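Long-range contact in protein BIM1 (Saccharomyces cerevisiae, PDB 4E61), which binds microtubules at their plus ends and takes part in spindle orientation during mitosis, its C-terminal EB1-like motif forming a dimer: residues 51-62 against 85-96. Numbering follows the deposited sequence.
Sequences IEILVHTTQDLI and LLRFVKKVESIL
Helices 51-62 and 85-96 run roughly antiparallel, their axes 9.9 Å apart at closest approach and 143° between their directions, with Val55 set against Val89. This is the helical hairpin of the EB1-like C-terminal motif: the end of the long coiled-coil helix meets the returning helix 84-101, and two such hairpins make the four-helix bundle of the dimer. Val55 and Val89 interlock as knobs into holes. Val55 enters among Val89, Val92, Glu93 and Leu96, its CG2 lying 3.6 Å from Val92 CG1, while Val55 CG1, anti to the backbone N (chi1 159°), meets CB and CG of Glu93. In return, Val89 sits among Val55, Thr58, Gln59 and Ile62. At one end the side chains of Ile51 and Val92 cross at about a right angle; at the other, Ile62 CG2 rests 3.7 Å from Leu86 CD1. Ile51, Thr58 and Leu85 also pack on the second subunit, so the inner face of the hairpin continues into the dimer interface. Along the other flank, Glu93 OE2 takes a bent bond (143°) from Gln59 NE2 on its anti lone pair and a salt bridge from Lys90 NZ. An alanine at Glu93 would probably leave amide and ammonium without their shared acceptor and the amide freer to turn. Gln59 NE2 lies 2.7 Å from Glu93 OE2; Lys90 NZ, on the syn side but off the carboxylate plane, lies 3.2 Å from it.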
loop_
_atom_site.group_PDB
_atom_site.type_symbol
_atom_site.label_atom_id
_atom_site.label_comp_id
_atom_site.label_asym_id
_atom_site.label_seq_id
_atom_site.Cartn_x
_atom_site.Cartn_y
_atom_site.Cartn_z
ATOM N N ILE A 51 7.997 17.551 0.327
ATOM C CA ILE A 51 9.406 17.647 -0.011
ATOM C C ILE A 51 9.548 18.336 -1.377
ATOM O O ILE A 51 10.437 19.179 -1.521
ATOM C CB ILE A 51 10.193 16.323 0.129
ATOM C CG1 ILE A 51 10.281 15.909 1.597
ATOM C CG2 ILE A 51 11.611 16.441 -0.448
ATOM C CD1 ILE A 51 10.806 14.444 1.837
ATOM N N GLU A 52 8.641 18.024 -2.344
ATOM C CA GLU A 52 8.643 18.639 -3.681
ATOM C C GLU A 52 8.492 20.174 -3.600
ATOM O O GLU A 52 9.303 20.904 -4.184
ATOM C CB GLU A 52 7.583 18.017 -4.609
ATOM C CG GLU A 52 7.948 18.263 -6.071
ATOM C CD GLU A 52 6.978 17.857 -7.163
ATOM O OE1 GLU A 52 5.879 18.451 -7.199
ATOM O OE2 GLU A 52 7.420 17.172 -8.119
ATOM N N ILE A 53 7.490 20.638 -2.825
ATOM C CA ILE A 53 7.211 22.057 -2.569
ATOM C C ILE A 53 8.455 22.752 -1.996
ATOM O O ILE A 53 8.880 23.768 -2.526
ATOM C CB ILE A 53 5.951 22.208 -1.656
ATOM C CG1 ILE A 53 4.662 21.848 -2.450
ATOM C CG2 ILE A 53 5.871 23.606 -1.046
ATOM C CD1 ILE A 53 3.436 21.329 -1.619
ATOM N N LEU A 54 9.056 22.163 -0.948
ATOM C CA LEU A 54 10.260 22.662 -0.297
ATOM C C LEU A 54 11.444 22.764 -1.273
ATOM O O LEU A 54 12.123 23.786 -1.296
ATOM C CB LEU A 54 10.600 21.779 0.923
ATOM C CG LEU A 54 11.927 22.070 1.655
ATOM C CD1 LEU A 54 11.912 23.426 2.377
ATOM C CD2 LEU A 54 12.290 20.953 2.578
ATOM N N VAL A 55 11.661 21.727 -2.095
ATOM C CA VAL A 55 12.745 21.676 -3.086
ATOM C C VAL A 55 12.584 22.775 -4.120
ATOM O O VAL A 55 13.555 23.499 -4.360
ATOM C CB VAL A 55 12.892 20.266 -3.712
ATOM C CG1 VAL A 55 13.617 20.295 -5.063
ATOM C CG2 VAL A 55 13.599 19.342 -2.740
ATOM N N HIS A 56 11.368 22.929 -4.691
ATOM C CA HIS A 56 11.117 23.967 -5.684
ATOM C C HIS A 56 11.167 25.400 -5.142
ATOM O O HIS A 56 11.798 26.258 -5.763
ATOM C CB HIS A 56 9.893 23.653 -6.549
ATOM C CG HIS A 56 10.090 22.408 -7.351
ATOM N ND1 HIS A 56 11.186 22.257 -8.198
ATOM C CD2 HIS A 56 9.359 21.273 -7.373
ATOM C CE1 HIS A 56 11.076 21.045 -8.705
ATOM N NE2 HIS A 56 9.989 20.414 -8.241
ATOM N N THR A 57 10.579 25.630 -3.958
ATOM C CA THR A 57 10.598 26.906 -3.259
ATOM C C THR A 57 12.044 27.367 -2.996
ATOM O O THR A 57 12.379 28.507 -3.319
ATOM C CB THR A 57 9.740 26.787 -1.998
ATOM O OG1 THR A 57 8.375 26.717 -2.404
ATOM C CG2 THR A 57 9.941 27.935 -1.027
ATOM N N THR A 58 12.909 26.489 -2.443
ATOM C CA THR A 58 14.289 26.901 -2.195
ATOM C C THR A 58 15.119 27.020 -3.446
ATOM O O THR A 58 16.088 27.761 -3.434
ATOM C CB THR A 58 14.982 26.266 -0.974
ATOM O OG1 THR A 58 15.951 25.292 -1.360
ATOM C CG2 THR A 58 14.029 25.801 0.101
ATOM N N GLN A 59 14.727 26.338 -4.531
ATOM C CA GLN A 59 15.394 26.468 -5.830
ATOM C C GLN A 59 15.096 27.849 -6.426
ATOM O O GLN A 59 15.977 28.441 -7.058
ATOM C CB GLN A 59 14.926 25.387 -6.794
ATOM C CG GLN A 59 16.048 24.452 -7.192
ATOM C CD GLN A 59 15.531 23.196 -7.821
ATOM O OE1 GLN A 59 14.456 23.164 -8.449
ATOM N NE2 GLN A 59 16.291 22.126 -7.659
ATOM N N ASP A 60 13.861 28.354 -6.205
ATOM C CA ASP A 60 13.434 29.673 -6.647
ATOM C C ASP A 60 14.239 30.770 -5.928
ATOM O O ASP A 60 14.665 31.711 -6.586
ATOM C CB ASP A 60 11.913 29.842 -6.477
ATOM C CG ASP A 60 11.073 28.949 -7.386
ATOM O OD1 ASP A 60 11.668 28.221 -8.237
ATOM O OD2 ASP A 60 9.825 28.955 -7.237
ATOM N N LEU A 61 14.567 30.596 -4.641
ATOM C CA LEU A 61 15.384 31.558 -3.902
ATOM C C LEU A 61 16.870 31.514 -4.315
ATOM O O LEU A 61 17.544 32.537 -4.235
ATOM C CB LEU A 61 15.242 31.371 -2.383
ATOM C CG LEU A 61 13.838 31.219 -1.798
ATOM C CD1 LEU A 61 13.911 31.084 -0.288
ATOM C CD2 LEU A 61 12.934 32.384 -2.181
ATOM N N ILE A 62 17.385 30.340 -4.735
ATOM C CA ILE A 62 18.777 30.202 -5.190
ATOM C C ILE A 62 18.897 30.808 -6.604
ATOM O O ILE A 62 19.855 31.544 -6.874
ATOM C CB ILE A 62 19.325 28.740 -5.101
ATOM C CG1 ILE A 62 19.213 28.163 -3.665
ATOM C CG2 ILE A 62 20.784 28.668 -5.600
ATOM C CD1 ILE A 62 19.173 26.641 -3.576
ATOM N N LEU A 85 24.513 23.727 -0.771
ATOM C CA LEU A 85 23.060 23.719 -0.621
ATOM C C LEU A 85 22.364 23.341 -1.941
ATOM O O LEU A 85 21.478 22.479 -1.925
ATOM C CB LEU A 85 22.546 25.072 -0.083
ATOM C CG LEU A 85 21.020 25.292 -0.052
ATOM C CD1 LEU A 85 20.327 24.286 0.849
ATOM C CD2 LEU A 85 20.677 26.713 0.343
ATOM N N LEU A 86 22.777 23.974 -3.072
ATOM C CA LEU A 86 22.220 23.725 -4.407
ATOM C C LEU A 86 22.483 22.284 -4.864
ATOM O O LEU A 86 21.619 21.663 -5.481
ATOM C CB LEU A 86 22.754 24.748 -5.425
ATOM C CG LEU A 86 22.145 24.694 -6.831
ATOM C CD1 LEU A 86 20.665 25.158 -6.843
ATOM C CD2 LEU A 86 22.976 25.500 -7.799
ATOM N N ARG A 87 23.652 21.756 -4.508
ATOM C CA ARG A 87 24.091 20.390 -4.793
ATOM C C ARG A 87 23.143 19.409 -4.098
ATOM O O ARG A 87 22.682 18.446 -4.713
ATOM C CB ARG A 87 25.521 20.197 -4.254
ATOM C CG ARG A 87 26.415 19.279 -5.070
ATOM C CD ARG A 87 27.840 19.334 -4.542
ATOM N NE ARG A 87 28.441 20.656 -4.721
ATOM C CZ ARG A 87 29.302 21.212 -3.872
ATOM N NH1 ARG A 87 29.689 20.557 -2.783
ATOM N NH2 ARG A 87 29.785 22.425 -4.107
ATOM N N PHE A 88 22.834 19.684 -2.827
ATOM C CA PHE A 88 21.938 18.869 -2.024
ATOM C C PHE A 88 20.525 18.979 -2.558
ATOM O O PHE A 88 19.890 17.946 -2.753
ATOM C CB PHE A 88 22.012 19.264 -0.540
ATOM C CG PHE A 88 21.171 18.400 0.363
ATOM C CD1 PHE A 88 21.648 17.185 0.826
ATOM C CD2 PHE A 88 19.881 18.779 0.716
ATOM C CE1 PHE A 88 20.865 16.389 1.668
ATOM C CE2 PHE A 88 19.090 17.965 1.536
ATOM C CZ PHE A 88 19.592 16.784 2.013
ATOM N N VAL A 89 20.053 20.212 -2.833
ATOM C CA VAL A 89 18.717 20.476 -3.374
ATOM C C VAL A 89 18.525 19.721 -4.688
ATOM O O VAL A 89 17.473 19.108 -4.870
ATOM C CB VAL A 89 18.375 21.996 -3.469
ATOM C CG1 VAL A 89 17.076 22.232 -4.229
ATOM C CG2 VAL A 89 18.270 22.625 -2.090
ATOM N N LYS A 90 19.559 19.696 -5.552
ATOM C CA LYS A 90 19.523 18.993 -6.838
ATOM C C LYS A 90 19.521 17.469 -6.694
ATOM O O LYS A 90 18.871 16.789 -7.490
ATOM C CB LYS A 90 20.618 19.482 -7.812
ATOM C CG LYS A 90 20.316 20.851 -8.457
ATOM C CD LYS A 90 19.124 20.806 -9.432
ATOM C CE LYS A 90 18.799 22.156 -10.020
ATOM N NZ LYS A 90 17.646 22.076 -10.954
ATOM N N LYS A 91 20.198 16.943 -5.656
ATOM C CA LYS A 91 20.232 15.520 -5.335
ATOM C C LYS A 91 18.826 15.060 -4.957
ATOM O O LYS A 91 18.377 14.040 -5.466
ATOM C CB LYS A 91 21.226 15.240 -4.190
ATOM C CG LYS A 91 22.661 15.060 -4.655
ATOM C CD LYS A 91 23.631 14.820 -3.487
ATOM C CE LYS A 91 24.619 15.954 -3.361
ATOM N NZ LYS A 91 25.513 15.794 -2.190
ATOM N N VAL A 92 18.116 15.847 -4.116
ATOM C CA VAL A 92 16.743 15.574 -3.660
ATOM C C VAL A 92 15.786 15.614 -4.846
ATOM O O VAL A 92 14.921 14.747 -4.958
ATOM C CB VAL A 92 16.263 16.515 -2.506
ATOM C CG1 VAL A 92 14.903 16.090 -2.000
ATOM C CG2 VAL A 92 17.242 16.530 -1.340
ATOM N N GLU A 93 15.947 16.622 -5.726
ATOM C CA GLU A 93 15.119 16.793 -6.911
ATOM C C GLU A 93 15.239 15.600 -7.845
ATOM O O GLU A 93 14.215 15.126 -8.346
ATOM C CB GLU A 93 15.442 18.105 -7.635
ATOM C CG GLU A 93 14.263 18.611 -8.459
ATOM C CD GLU A 93 14.587 19.475 -9.670
ATOM O OE1 GLU A 93 14.076 19.167 -10.772
ATOM O OE2 GLU A 93 15.318 20.479 -9.517
ATOM N N SER A 94 16.462 15.066 -8.018
ATOM C CA SER A 94 16.689 13.876 -8.852
ATOM C C SER A 94 16.012 12.646 -8.231
ATOM O O SER A 94 15.377 11.878 -8.959
ATOM C CB SER A 94 18.176 13.649 -9.125
ATOM O OG SER A 94 18.855 13.172 -7.981
ATOM N N ILE A 95 16.076 12.504 -6.899
ATOM C CA ILE A 95 15.369 11.422 -6.216
ATOM C C ILE A 95 13.851 11.543 -6.440
ATOM O O ILE A 95 13.217 10.548 -6.776
ATOM C CB ILE A 95 15.745 11.225 -4.719
ATOM C CG1 ILE A 95 17.248 10.893 -4.577
ATOM C CG2 ILE A 95 14.873 10.094 -4.092
ATOM C CD1 ILE A 95 17.825 10.999 -3.079
ATOM N N LEU A 96 13.293 12.759 -6.313
ATOM C CA LEU A 96 11.857 13.043 -6.536
ATOM C C LEU A 96 11.404 12.766 -7.973
ATOM O O LEU A 96 10.301 12.243 -8.178
ATOM C CB LEU A 96 11.431 14.482 -6.099
ATOM C CG LEU A 96 11.654 14.872 -4.626
ATOM C CD1 LEU A 96 11.584 16.361 -4.447
ATOM C CD2 LEU A 96 10.728 14.123 -3.668
#